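Local structure of diffuse adherence adhesin (Escherichia coli, 4MEE) at residues L311-G316 / A344-V349; P340-V345 / T372-R377; Y397-W402 / E428-I433; W402-H407 / S423-E428. The protein mediates attachment of bacteria to many mammalian cells, autoaggregation and biofilm formation, the present chain being its C-terminal transport unit, built round an outer-membrane beta barrel. One frame throughout, in Å; residues are numbered along the deposited sequence.

Interaction 1 (L311-G316 / A344-V349); sequences LTASAG and AVWMGV
The carbonyl oxygen of A344 is gripped twice from the opposing strand, by a backbone amide and by a hydroxyl. The amide, A315 N, comes at 2.8 Å from A344 O, almost straight on to the carbonyl, whereas S314 OG reaches A344 O at 3.2 Å from well above the carbonyl plane. The serine hydroxyl is there because OG stands anti to its backbone N (chi1 177°), beside the carbonyl carbon. It also lies against the CG2 branch of V345, 3.6 Å from OG, and takes a weak further bond from Q343 NE2. Around this point the pairing is regular antiparallel beta structure: A313 and W346 form a hydrogen-bonded pair, with W346 N 2.7 Å from A313 O, and A344 N returns a bond to A315 O.

On the face carrying L311, A313 and A344, the indole of W346 dominates. Its six-membered ring presents an edge to the other strand: CE3 is 3.7 Å from A313 CB, while CH2 lies 3.8 Å from L311 CD2. The leucine and tryptophan side chains cross at a slant, and N368 OD1 accepts a bond from W346 NE1, fixing the far edge of the ring.

The contact joins the two arms of a hairpin in the barrel wall. Strand 280-298 flanks the outer edge of 311-316, where W286 touches T312 and S314. On the face opposite W346, M347 packs on N161 of helix 149-162, and V349 touches A160 of the same helix, consistent with the helical segment that occupies the pore in related autotransporters.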
loop_
_atom_site.group_PDB
_atom_site.type_symbol
_atom_site.label_atom_id
_atom_site.label_comp_id
_atom_site.label_asym_id
_atom_site.label_seq_id
_atom_site.Cartn_x
_atom_site.Cartn_y
_atom_site.Cartn_z
ATOM N N LEU A 311 14.071 2.413 3.082
ATOM C CA LEU A 311 13.914 1.374 2.112
ATOM C C LEU A 311 12.653 0.623 2.398
ATOM O O LEU A 311 12.302 0.398 3.532
ATOM C CB LEU A 311 15.057 0.404 2.234
ATOM C CG LEU A 311 16.080 0.243 1.121
ATOM C CD1 LEU A 311 16.671 1.573 0.738
ATOM C CD2 LEU A 311 17.185 -0.662 1.610
ATOM N N THR A 312 11.998 0.209 1.342
ATOM C CA THR A 312 10.860 -0.619 1.458
ATOM C C THR A 312 11.119 -1.721 0.472
ATOM O O THR A 312 11.609 -1.448 -0.598
ATOM C CB THR A 312 9.651 0.187 1.049
ATOM O OG1 THR A 312 9.020 0.685 2.229
ATOM C CG2 THR A 312 8.713 -0.655 0.343
ATOM N N ALA A 313 10.861 -2.965 0.848
ATOM C CA ALA A 313 11.110 -4.086 -0.045
ATOM C C ALA A 313 10.058 -5.155 0.110
ATOM O O ALA A 313 9.579 -5.377 1.191
ATOM C CB ALA A 313 12.465 -4.673 0.234
ATOM N N SER A 314 9.718 -5.844 -0.972
ATOM C CA SER A 314 8.639 -6.818 -0.916
ATOM C C SER A 314 8.927 -8.076 -1.678
ATOM O O SER A 314 9.640 -8.056 -2.651
ATOM C CB SER A 314 7.383 -6.227 -1.506
ATOM O OG SER A 314 6.370 -7.205 -1.517
ATOM N N ALA A 315 8.318 -9.165 -1.250
ATOM C CA ALA A 315 8.433 -10.395 -1.994
ATOM C C ALA A 315 7.209 -11.246 -1.844
ATOM O O ALA A 315 6.753 -11.479 -0.748
ATOM C CB ALA A 315 9.627 -11.166 -1.530
ATOM N N GLY A 316 6.702 -11.762 -2.951
ATOM C CA GLY A 316 5.458 -12.514 -2.897
ATOM C C GLY A 316 5.223 -13.483 -4.032
ATOM O O GLY A 316 5.873 -13.413 -5.062
ATOM N N ALA A 344 4.936 -10.767 1.453
ATOM C CA ALA A 344 5.625 -10.186 2.610
ATOM C C ALA A 344 6.332 -8.883 2.237
ATOM O O ALA A 344 6.992 -8.803 1.199
ATOM C CB ALA A 344 6.611 -11.181 3.205
ATOM N N VAL A 345 6.183 -7.868 3.089
ATOM C CA VAL A 345 6.790 -6.553 2.868
ATOM C C VAL A 345 7.634 -6.123 4.075
ATOM O O VAL A 345 7.183 -6.211 5.217
ATOM C CB VAL A 345 5.725 -5.462 2.574
ATOM C CG1 VAL A 345 6.388 -4.129 2.255
ATOM C CG2 VAL A 345 4.809 -5.876 1.431
ATOM N N TRP A 346 8.857 -5.665 3.807
ATOM C CA TRP A 346 9.716 -5.076 4.835
ATOM C C TRP A 346 9.640 -3.552 4.781
ATOM O O TRP A 346 10.053 -2.931 3.800
ATOM C CB TRP A 346 11.167 -5.559 4.690
ATOM C CG TRP A 346 12.182 -4.712 5.425
ATOM C CD1 TRP A 346 12.198 -4.421 6.760
ATOM C CD2 TRP A 346 13.331 -4.063 4.862
ATOM N NE1 TRP A 346 13.277 -3.624 7.062
ATOM C CE2 TRP A 346 13.989 -3.388 5.916
ATOM C CE3 TRP A 346 13.864 -3.980 3.568
ATOM C CZ2 TRP A 346 15.156 -2.645 5.719
ATOM C CZ3 TRP A 346 15.027 -3.244 3.374
ATOM C CH2 TRP A 346 15.660 -2.587 4.447
ATOM N N MET A 347 9.105 -2.963 5.844
ATOM C CA MET A 347 8.964 -1.515 5.951
ATOM C C MET A 347 10.131 -0.933 6.746
ATOM O O MET A 347 10.195 -1.081 7.968
ATOM C CB MET A 347 7.621 -1.158 6.601
ATOM C CG MET A 347 6.399 -1.614 5.811
ATOM S SD MET A 347 4.834 -1.277 6.643
ATOM C CE MET A 347 3.668 -1.970 5.475
ATOM N N GLY A 348 11.056 -0.277 6.047
ATOM C CA GLY A 348 12.271 0.240 6.679
ATOM C C GLY A 348 12.457 1.746 6.614
ATOM O O GLY A 348 13.587 2.235 6.640
ATOM N N VAL A 349 11.352 2.483 6.529
ATOM C CA VAL A 349 11.399 3.946 6.553
ATOM C C VAL A 349 11.312 4.418 8.002
ATOM O O VAL A 349 10.328 4.149 8.696
ATOM C CB VAL A 349 10.267 4.584 5.713
ATOM C CG1 VAL A 349 10.318 6.103 5.809
ATOM C CG2 VAL A 349 10.374 4.154 4.257
#

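Interaction 2 (P340-V345 / T372-R377)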
loop_
_atom_site.group_PDB
_atom_site.type_symbol
_atom_site.label_atom_id
_atom_site.label_comp_id
_atom_site.label_asym_id
_atom_site.label_seq_id
_atom_site.Cartn_x
_atom_site.Cartn_y
_atom_site.Cartn_z
ATOM N N PRO A 340 -4.787 -18.530 -4.898
ATOM C CA PRO A 340 -4.251 -18.405 -3.544
ATOM C C PRO A 340 -2.852 -17.796 -3.605
ATOM O O PRO A 340 -2.049 -18.192 -4.451
ATOM C CB PRO A 340 -4.194 -19.854 -3.052
ATOM C CG PRO A 340 -4.079 -20.674 -4.290
ATOM C CD PRO A 340 -4.841 -19.933 -5.350
ATOM N N HIS A 341 -2.570 -16.834 -2.729
ATOM C CA HIS A 341 -1.297 -16.108 -2.767
ATOM C C HIS A 341 -0.795 -15.664 -1.392
ATOM O O HIS A 341 -1.567 -15.563 -0.437
ATOM C CB HIS A 341 -1.393 -14.904 -3.712
ATOM C CG HIS A 341 -2.468 -13.930 -3.344
ATOM N ND1 HIS A 341 -3.665 -13.852 -4.024
ATOM C CD2 HIS A 341 -2.532 -12.999 -2.363
ATOM C CE1 HIS A 341 -4.417 -12.913 -3.479
ATOM N NE2 HIS A 341 -3.755 -12.383 -2.467
ATOM N N LEU A 342 0.506 -15.391 -1.318
ATOM C CA LEU A 342 1.169 -14.960 -0.089
ATOM C C LEU A 342 2.176 -13.858 -0.419
ATOM O O LEU A 342 2.920 -13.968 -1.395
ATOM C CB LEU A 342 1.868 -16.154 0.573
ATOM C CG LEU A 342 2.762 -15.962 1.803
ATOM C CD1 LEU A 342 1.953 -15.663 3.057
ATOM C CD2 LEU A 342 3.626 -17.196 2.011
ATOM N N GLN A 343 2.193 -12.805 0.395
ATOM C CA GLN A 343 3.059 -11.642 0.175
ATOM C C GLN A 343 3.655 -11.135 1.489
ATOM O O GLN A 343 2.963 -11.081 2.506
ATOM C CB GLN A 343 2.273 -10.518 -0.514
ATOM C CG GLN A 343 3.105 -9.299 -0.902
ATOM C CD GLN A 343 2.270 -8.095 -1.312
ATOM O OE1 GLN A 343 1.057 -8.058 -1.107
ATOM N NE2 GLN A 343 2.925 -7.100 -1.903
ATOM N N ALA A 344 4.936 -10.767 1.453
ATOM C CA ALA A 344 5.625 -10.186 2.610
ATOM C C ALA A 344 6.332 -8.883 2.237
ATOM O O ALA A 344 6.992 -8.803 1.199
ATOM C CB ALA A 344 6.611 -11.181 3.205
ATOM N N VAL A 345 6.183 -7.868 3.089
ATOM C CA VAL A 345 6.790 -6.553 2.868
ATOM C C VAL A 345 7.634 -6.123 4.075
ATOM O O VAL A 345 7.183 -6.211 5.217
ATOM C CB VAL A 345 5.725 -5.462 2.574
ATOM C CG1 VAL A 345 6.388 -4.129 2.255
ATOM C CG2 VAL A 345 4.809 -5.876 1.431
ATOM N N THR A 372 2.615 -9.056 6.383
ATOM C CA THR A 372 2.366 -10.284 5.644
ATOM C C THR A 372 0.912 -10.340 5.187
ATOM O O THR A 372 -0.015 -10.143 5.980
ATOM C CB THR A 372 2.710 -11.541 6.473
ATOM O OG1 THR A 372 3.838 -11.273 7.313
ATOM C CG2 THR A 372 3.036 -12.719 5.559
ATOM N N LYS A 373 0.732 -10.591 3.895
ATOM C CA LYS A 373 -0.588 -10.746 3.305
ATOM C C LYS A 373 -0.756 -12.169 2.791
ATOM O O LYS A 373 0.078 -12.666 2.036
ATOM C CB LYS A 373 -0.799 -9.739 2.170
ATOM C CG LYS A 373 -0.949 -8.298 2.631
ATOM C CD LYS A 373 -1.367 -7.391 1.485
ATOM C CE LYS A 373 -1.700 -5.994 1.981
ATOM N NZ LYS A 373 -2.270 -5.130 0.910
ATOM N N ALA A 374 -1.825 -12.823 3.231
ATOM C CA ALA A 374 -2.182 -14.154 2.757
ATOM C C ALA A 374 -3.631 -14.126 2.309
ATOM O O ALA A 374 -4.500 -13.650 3.038
ATOM C CB ALA A 374 -1.984 -15.184 3.857
ATOM N N GLY A 375 -3.900 -14.622 1.107
ATOM C CA GLY A 375 -5.254 -14.554 0.585
ATOM C C GLY A 375 -5.519 -15.307 -0.695
ATOM O O GLY A 375 -4.664 -16.031 -1.202
ATOM N N ILE A 376 -6.732 -15.136 -1.204
ATOM C CA ILE A 376 -7.148 -15.747 -2.453
ATOM C C ILE A 376 -7.890 -14.741 -3.310
ATOM O O ILE A 376 -8.747 -14.010 -2.815
ATOM C CB ILE A 376 -8.073 -16.948 -2.219
ATOM C CG1 ILE A 376 -8.450 -17.573 -3.557
ATOM C CG2 ILE A 376 -9.333 -16.516 -1.480
ATOM C CD1 ILE A 376 -8.491 -19.083 -3.527
ATOM N N ARG A 377 -7.566 -14.717 -4.600
ATOM C CA ARG A 377 -8.307 -13.898 -5.550
ATOM C C ARG A 377 -9.110 -14.741 -6.528
ATOM O O ARG A 377 -8.605 -15.716 -7.082
ATOM C CB ARG A 377 -7.392 -12.960 -6.332
ATOM C CG ARG A 377 -8.181 -11.982 -7.185
ATOM C CD ARG A 377 -7.323 -11.293 -8.228
ATOM N NE ARG A 377 -6.586 -10.158 -7.683
ATOM C CZ ARG A 377 -6.315 -9.048 -8.365
ATOM N NH1 ARG A 377 -6.732 -8.913 -9.617
ATOM N NH2 ARG A 377 -5.633 -8.068 -7.791
#
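The imidazole of H341 lies flat over the backbone of G375, whose carbonyl oxygen sits 3.6 Å from the ring plane, under its centre. That same oxygen, G375 O, accepts the amide H341 N at 2.7 Å, and is thus held from the backbone and roofed by the side chain of one residue. The fold-back needs CG placed between the backbone N and the carbonyl carbon (chi1 58°), the crowded position. Q343 and K373 run side by side on the same face, pointing the same way, with Q343 OE1 3.6 Å from K373 CD, so the amide meets the methylenes of the lysine and not its charge. On the reverse face L342 CD1 touches A374 CB at 4.0 Å, and P340 meets the end of I376.

Further out, N401 OD1 receives H341 NE2 and anchors the ring over the glycine. K373 NZ is shared by salt bridges to D167 and E428, and R377 NE pairs with E399 while its guanidinium makes a cation-pi contact with Y397. The wall is consequently two-faced: apolar side chains on the surface suit lipid, while the charges of K373 and R377 are met by acids on neighbouring strands and by D167, probably offsetting one another.

Interaction 3 (Y397-W402 / E428-I433)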
loop_
_atom_site.group_PDB
_atom_site.type_symbol
_atom_site.label_atom_id
_atom_site.label_comp_id
_atom_site.label_asym_id
_atom_site.label_seq_id
_atom_site.Cartn_x
_atom_site.Cartn_y
_atom_site.Cartn_z
ATOM N N TYR A 397 -12.819 -8.748 -10.700
ATOM C CA TYR A 397 -12.181 -9.602 -9.710
ATOM C C TYR A 397 -12.677 -9.320 -8.298
ATOM O O TYR A 397 -13.079 -8.201 -7.980
ATOM C CB TYR A 397 -10.657 -9.444 -9.780
ATOM C CG TYR A 397 -10.146 -8.079 -9.360
ATOM C CD1 TYR A 397 -10.018 -7.043 -10.285
ATOM C CD2 TYR A 397 -9.786 -7.825 -8.036
ATOM C CE1 TYR A 397 -9.552 -5.794 -9.904
ATOM C CE2 TYR A 397 -9.321 -6.578 -7.646
ATOM C CZ TYR A 397 -9.205 -5.567 -8.581
ATOM O OH TYR A 397 -8.742 -4.330 -8.194
ATOM N N ILE A 398 -12.655 -10.350 -7.458
ATOM C CA ILE A 398 -12.870 -10.187 -6.026
ATOM C C ILE A 398 -11.718 -10.818 -5.269
ATOM O O ILE A 398 -11.281 -11.917 -5.600
ATOM C CB ILE A 398 -14.147 -10.881 -5.533
ATOM C CG1 ILE A 398 -15.318 -10.662 -6.501
ATOM C CG2 ILE A 398 -14.462 -10.421 -4.117
ATOM C CD1 ILE A 398 -16.052 -9.349 -6.334
ATOM N N GLU A 399 -11.251 -10.139 -4.228
ATOM C CA GLU A 399 -10.113 -10.627 -3.458
ATOM C C GLU A 399 -10.292 -10.422 -1.957
ATOM O O GLU A 399 -10.810 -9.394 -1.518
ATOM C CB GLU A 399 -8.822 -9.960 -3.938
ATOM C CG GLU A 399 -7.550 -10.657 -3.472
ATOM C CD GLU A 399 -6.284 -9.930 -3.883
ATOM O OE1 GLU A 399 -6.236 -9.369 -5.000
ATOM O OE2 GLU A 399 -5.324 -9.926 -3.085
ATOM N N ALA A 400 -9.857 -11.414 -1.184
ATOM C CA ALA A 400 -9.888 -11.350 0.274
ATOM C C ALA A 400 -8.523 -11.714 0.853
ATOM O O ALA A 400 -7.924 -12.719 0.464
ATOM C CB ALA A 400 -10.969 -12.268 0.826
ATOM N N ASN A 401 -8.039 -10.889 1.779
ATOM C CA ASN A 401 -6.713 -11.069 2.371
ATOM C C ASN A 401 -6.687 -10.948 3.892
ATOM O O ASN A 401 -7.525 -10.272 4.494
ATOM C CB ASN A 401 -5.718 -10.064 1.779
ATOM C CG ASN A 401 -5.320 -10.392 0.353
ATOM O OD1 ASN A 401 -4.997 -11.534 0.028
ATOM N ND2 ASN A 401 -5.318 -9.378 -0.503
ATOM N N TRP A 402 -5.711 -11.616 4.498
ATOM C CA TRP A 402 -5.418 -11.458 5.915
ATOM C C TRP A 402 -4.090 -10.721 6.081
ATOM O O TRP A 402 -3.044 -11.176 5.617
ATOM C CB TRP A 402 -5.409 -12.817 6.625
ATOM C CG TRP A 402 -4.825 -12.803 8.014
ATOM C CD1 TRP A 402 -5.090 -11.905 9.012
ATOM C CD2 TRP A 402 -3.895 -13.746 8.562
ATOM N NE1 TRP A 402 -4.371 -12.222 10.138
ATOM C CE2 TRP A 402 -3.632 -13.349 9.893
ATOM C CE3 TRP A 402 -3.254 -14.886 8.056
ATOM C CZ2 TRP A 402 -2.754 -14.051 10.726
ATOM C CZ3 TRP A 402 -2.381 -15.584 8.886
ATOM C CH2 TRP A 402 -2.140 -15.163 10.207
ATOM N N GLU A 428 -8.776 -7.660 4.777
ATOM C CA GLU A 428 -8.802 -6.816 3.598
ATOM C C GLU A 428 -9.698 -7.396 2.524
ATOM O O GLU A 428 -9.683 -8.596 2.277
ATOM C CB GLU A 428 -7.389 -6.620 3.077
ATOM C CG GLU A 428 -7.276 -5.758 1.833
ATOM C CD GLU A 428 -5.936 -5.934 1.154
ATOM O OE1 GLU A 428 -5.393 -7.054 1.213
ATOM O OE2 GLU A 428 -5.421 -4.962 0.566
ATOM N N ILE A 429 -10.480 -6.536 1.888
ATOM C CA ILE A 429 -11.333 -6.958 0.794
ATOM C C ILE A 429 -11.164 -6.025 -0.388
ATOM O O ILE A 429 -11.379 -4.820 -0.275
ATOM C CB ILE A 429 -12.812 -6.977 1.196
ATOM C CG1 ILE A 429 -13.678 -7.405 0.013
ATOM C CG2 ILE A 429 -13.249 -5.605 1.675
ATOM C CD1 ILE A 429 -13.954 -8.891 -0.039
ATOM N N LYS A 430 -10.791 -6.597 -1.522
ATOM C CA LYS A 430 -10.580 -5.833 -2.738
ATOM C C LYS A 430 -11.586 -6.250 -3.785
ATOM O O LYS A 430 -12.111 -7.363 -3.738
ATOM C CB LYS A 430 -9.175 -6.077 -3.274
ATOM C CG LYS A 430 -8.076 -5.683 -2.304
ATOM C CD LYS A 430 -6.807 -5.282 -3.036
ATOM C CE LYS A 430 -5.771 -6.394 -3.025
ATOM N NZ LYS A 430 -4.992 -6.410 -4.291
ATOM N N THR A 431 -11.854 -5.352 -4.722
ATOM C CA THR A 431 -12.666 -5.668 -5.883
ATOM C C THR A 431 -12.478 -4.587 -6.924
ATOM O O THR A 431 -12.123 -3.466 -6.590
ATOM C CB THR A 431 -14.163 -5.758 -5.541
ATOM O OG1 THR A 431 -14.897 -6.057 -6.733
ATOM C CG2 THR A 431 -14.661 -4.445 -4.962
ATOM N N GLY A 432 -12.725 -4.927 -8.182
ATOM C CA GLY A 432 -12.642 -3.958 -9.267
ATOM C C GLY A 432 -12.814 -4.613 -10.621
ATOM O O GLY A 432 -12.966 -5.829 -10.711
ATOM N N ILE A 433 -12.795 -3.798 -11.672
ATOM C CA ILE A 433 -12.936 -4.282 -13.043
ATOM C C ILE A 433 -11.791 -3.745 -13.904
ATOM O O ILE A 433 -11.417 -2.583 -13.780
ATOM C CB ILE A 433 -14.316 -3.895 -13.644
ATOM C CG1 ILE A 433 -14.534 -4.579 -15.001
ATOM C CG2 ILE A 433 -14.475 -2.380 -13.746
ATOM C CD1 ILE A 433 -15.975 -4.598 -15.470
#
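Strands 397-402 and 428-433 run antiparallel, their axes 4.7 Å apart at the closest and their directions 167° from each other, as neighbouring staves of the autotransporter beta barrel. Hydrogen-bonded pairs Y397 with G432, E399 with K430 and N401 with E428 alternate with the non-hydrogen-bonded pairs I398 with T431 and A400 with I429, and the alternation sorts side chains between the lumen and an outer surface that probably faces lipid.

The lumenal side carries the chemistry. The phenol of Y397 folds across the neighbouring strand (chi1 67°) and lies over the backbone of G432, whose N sits 3.6 Å from the ring plane, toward its rim. Such an aromatic ring laid on a glycine of the next strand resembles the mortise-tenon joints of outer-membrane barrels. Next along, E399 and K430 lie alongside each other; the lysine is bent at its third and fourth torsions, and its NZ makes a weak salt bridge, 3.3 Å to E399 OE1. N401 ND2 then links two carboxylates, bonding E399 OE2 at 2.6 Å within its own strand and E428 OE1 at 2.9 Å across the contact. The amide and the E428 carboxylate are turned 47° from each other, and the amide meets OE1 from above the carboxylate plane. This shared donor, with the cations K430, R377 and K373 nearby, would probably temper any repulsion between the two acids.

On the surface side, I398 and I429 pack loosely by their branch ends. T431 OG1, anti to its own backbone N, bends back to Y397 O at 3.1 Å, joining the amide G432 N, 3.3 Å from that same Y397 O.

Interaction 4 (W402-H407 / S423-E428); sequences WIHNTH and SRNQGE
The indole of W402 and the amide of N425 are nearly coplanar, their planes only 6° apart, while the imidazole of H404 is turned 42° to that amide. Both rings use N425 OD1. W402 NE1 donates at 3.2 Å to a lone pair of N425 OD1, in the carbonyl plane; H404 ND1, 3.3 Å from N425 OD1, comes instead from above that plane, although the oxygen lies in the plane of the imidazole. The two rings thus point their N-H edges at one oxygen from the same strand, two residues apart, and hold the amide's rotation. With CG anti to the backbone N (chi1 167°), beside the carbonyl carbon, the indole lies so that H404 CB rests over the rim of one of its faces. An exposed tryptophan near the end of a transmembrane strand is consistent with the aromatic girdle of outer-membrane barrels.

On the face toward the lumen, I403 crosses two side chains at a slant: its CB is 3.9 Å from Q426 CB, and its CD1 3.7 Å from E428 CB. Where the strands give way to loop, N405 takes over. Its N binds R424 O at 2.7 Å, and its ND2 reaches S423 O at 2.9 Å, nearly end-on to the carbonyl. N405 OD1 accepts from N369 and Q371, while R424 bends at its third torsion and pairs with E408.

Strand 370-383 borders 402-405 on its other edge, with Q371 and K373 touching I403, and strand 441-451 lies beyond 425-428, where Q450 meets I403 and E428.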
loop_
_atom_site.group_PDB
_atom_site.type_symbol
_atom_site.label_atom_id
_atom_site.label_comp_id
_atom_site.label_asym_id
_atom_site.label_seq_id
_atom_site.Cartn_x
_atom_site.Cartn_y
_atom_site.Cartn_z
ATOM N N TRP A 402 -5.711 -11.616 4.498
ATOM C CA TRP A 402 -5.418 -11.458 5.915
ATOM C C TRP A 402 -4.090 -10.721 6.081
ATOM O O TRP A 402 -3.044 -11.176 5.617
ATOM C CB TRP A 402 -5.409 -12.817 6.625
ATOM C CG TRP A 402 -4.825 -12.803 8.014
ATOM C CD1 TRP A 402 -5.090 -11.905 9.012
ATOM C CD2 TRP A 402 -3.895 -13.746 8.562
ATOM N NE1 TRP A 402 -4.371 -12.222 10.138
ATOM C CE2 TRP A 402 -3.632 -13.349 9.893
ATOM C CE3 TRP A 402 -3.254 -14.886 8.056
ATOM C CZ2 TRP A 402 -2.754 -14.051 10.726
ATOM C CZ3 TRP A 402 -2.381 -15.584 8.886
ATOM C CH2 TRP A 402 -2.140 -15.163 10.207
ATOM N N ILE A 403 -4.148 -9.568 6.733
ATOM C CA ILE A 403 -2.960 -8.765 6.954
ATOM C C ILE A 403 -2.471 -8.969 8.371
ATOM O O ILE A 403 -3.233 -8.839 9.326
ATOM C CB ILE A 403 -3.237 -7.271 6.727
ATOM C CG1 ILE A 403 -3.650 -7.024 5.276
ATOM C CG2 ILE A 403 -2.011 -6.441 7.083
ATOM C CD1 ILE A 403 -4.461 -5.765 5.087
ATOM N N HIS A 404 -1.193 -9.297 8.494
ATOM C CA HIS A 404 -0.552 -9.444 9.782
ATOM C C HIS A 404 0.619 -8.487 9.807
ATOM O O HIS A 404 1.314 -8.352 8.813
ATOM C CB HIS A 404 -0.055 -10.875 9.951
ATOM C CG HIS A 404 0.701 -11.106 11.221
ATOM N ND1 HIS A 404 0.096 -11.086 12.458
ATOM C CD2 HIS A 404 2.010 -11.370 11.446
ATOM C CE1 HIS A 404 0.999 -11.327 13.392
ATOM N NE2 HIS A 404 2.169 -11.502 12.804
ATOM N N ASN A 405 0.832 -7.816 10.931
ATOM C CA ASN A 405 2.009 -6.976 11.094
ATOM C C ASN A 405 2.854 -7.432 12.260
ATOM O O ASN A 405 2.328 -7.717 13.337
ATOM C CB ASN A 405 1.605 -5.526 11.296
ATOM C CG ASN A 405 1.019 -4.915 10.051
ATOM O OD1 ASN A 405 1.729 -4.646 9.086
ATOM N ND2 ASN A 405 -0.287 -4.692 10.063
ATOM N N THR A 406 4.163 -7.481 12.044
ATOM C CA THR A 406 5.099 -7.857 13.093
ATOM C C THR A 406 5.242 -6.777 14.170
ATOM O O THR A 406 5.355 -7.094 15.355
ATOM C CB THR A 406 6.459 -8.252 12.494
ATOM O OG1 THR A 406 6.281 -9.421 11.690
ATOM C CG2 THR A 406 7.459 -8.570 13.586
ATOM N N HIS A 407 5.213 -5.508 13.771
ATOM C CA HIS A 407 5.199 -4.407 14.736
ATOM C C HIS A 407 3.903 -3.623 14.629
ATOM O O HIS A 407 3.099 -3.849 13.732
ATOM C CB HIS A 407 6.346 -3.431 14.476
ATOM C CG HIS A 407 7.705 -4.057 14.507
ATOM N ND1 HIS A 407 8.030 -5.173 13.769
ATOM C CD2 HIS A 407 8.834 -3.700 15.165
ATOM C CE1 HIS A 407 9.294 -5.489 13.982
ATOM N NE2 HIS A 407 9.804 -4.613 14.829
ATOM N N SER A 423 -2.780 -2.256 14.542
ATOM C CA SER A 423 -3.561 -3.081 13.664
ATOM C C SER A 423 -2.640 -4.220 13.328
ATOM O O SER A 423 -2.161 -4.346 12.202
ATOM C CB SER A 423 -3.940 -2.281 12.434
ATOM O OG SER A 423 -4.037 -0.919 12.796
ATOM N N ARG A 424 -2.355 -5.026 14.342
ATOM C CA ARG A 424 -1.474 -6.165 14.183
ATOM C C ARG A 424 -2.114 -7.126 13.200
ATOM O O ARG A 424 -1.435 -7.728 12.379
ATOM C CB ARG A 424 -1.242 -6.864 15.520
ATOM C CG ARG A 424 -0.672 -5.969 16.610
ATOM C CD ARG A 424 -0.049 -6.775 17.743
ATOM N NE ARG A 424 1.372 -7.046 17.521
ATOM C CZ ARG A 424 2.353 -6.214 17.851
ATOM N NH1 ARG A 424 2.079 -5.053 18.422
ATOM N NH2 ARG A 424 3.608 -6.541 17.609
ATOM N N ASN A 425 -3.430 -7.245 13.283
ATOM C CA ASN A 425 -4.166 -8.118 12.399
ATOM C C ASN A 425 -5.296 -7.350 11.768
ATOM O O ASN A 425 -6.025 -6.646 12.457
ATOM C CB ASN A 425 -4.716 -9.302 13.177
ATOM C CG ASN A 425 -3.630 -10.255 13.613
ATOM O OD1 ASN A 425 -3.179 -11.094 12.836
ATOM N ND2 ASN A 425 -3.200 -10.131 14.862
ATOM N N GLN A 426 -5.432 -7.479 10.455
ATOM C CA GLN A 426 -6.470 -6.774 9.721
ATOM C C GLN A 426 -7.080 -7.672 8.668
ATOM O O GLN A 426 -6.442 -8.617 8.215
ATOM C CB GLN A 426 -5.893 -5.542 9.037
ATOM C CG GLN A 426 -5.664 -4.369 9.964
ATOM C CD GLN A 426 -5.074 -3.180 9.239
ATOM O OE1 GLN A 426 -4.036 -3.288 8.584
ATOM N NE2 GLN A 426 -5.733 -2.034 9.353
ATOM N N GLY A 427 -8.313 -7.367 8.276
ATOM C CA GLY A 427 -8.971 -8.053 7.165
ATOM C C GLY A 427 -9.090 -7.144 5.955
ATOM O O GLY A 427 -9.464 -5.979 6.076
ATOM N N GLU A 428 -8.776 -7.660 4.777
ATOM C CA GLU A 428 -8.802 -6.816 3.598
ATOM C C GLU A 428 -9.698 -7.396 2.524
ATOM O O GLU A 428 -9.683 -8.596 2.277
ATOM C CB GLU A 428 -7.389 -6.620 3.077
ATOM C CG GLU A 428 -7.276 -5.758 1.833
ATOM C CD GLU A 428 -5.936 -5.934 1.154
ATOM O OE1 GLU A 428 -5.393 -7.054 1.213
ATOM O OE2 GLU A 428 -5.421 -4.962 0.566
#

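In the fold
The four contacts lie in one antiparallel wall and illustrate how a barrel wall is built of strands paired with their neighbours. Interactions 1 and 2 have centres about 14 Å apart and share A344 and V345, since strand 333-355 pairs with 303-327 along one edge and with 370-383 along the other. The centres of interactions 2 and 3 are about 11 Å apart, and they touch across strands 370-383 and 397-405. Interactions 3 and 4 share W402 and E428, with centres about 16 Å apart, on successive lengths of the pair 397-405 and 425-436; along the chain, 4 is nested within 3. The centres of 1 and 3 are about 21 Å apart. Such neighbour-to-neighbour pairing encloses the transport pore.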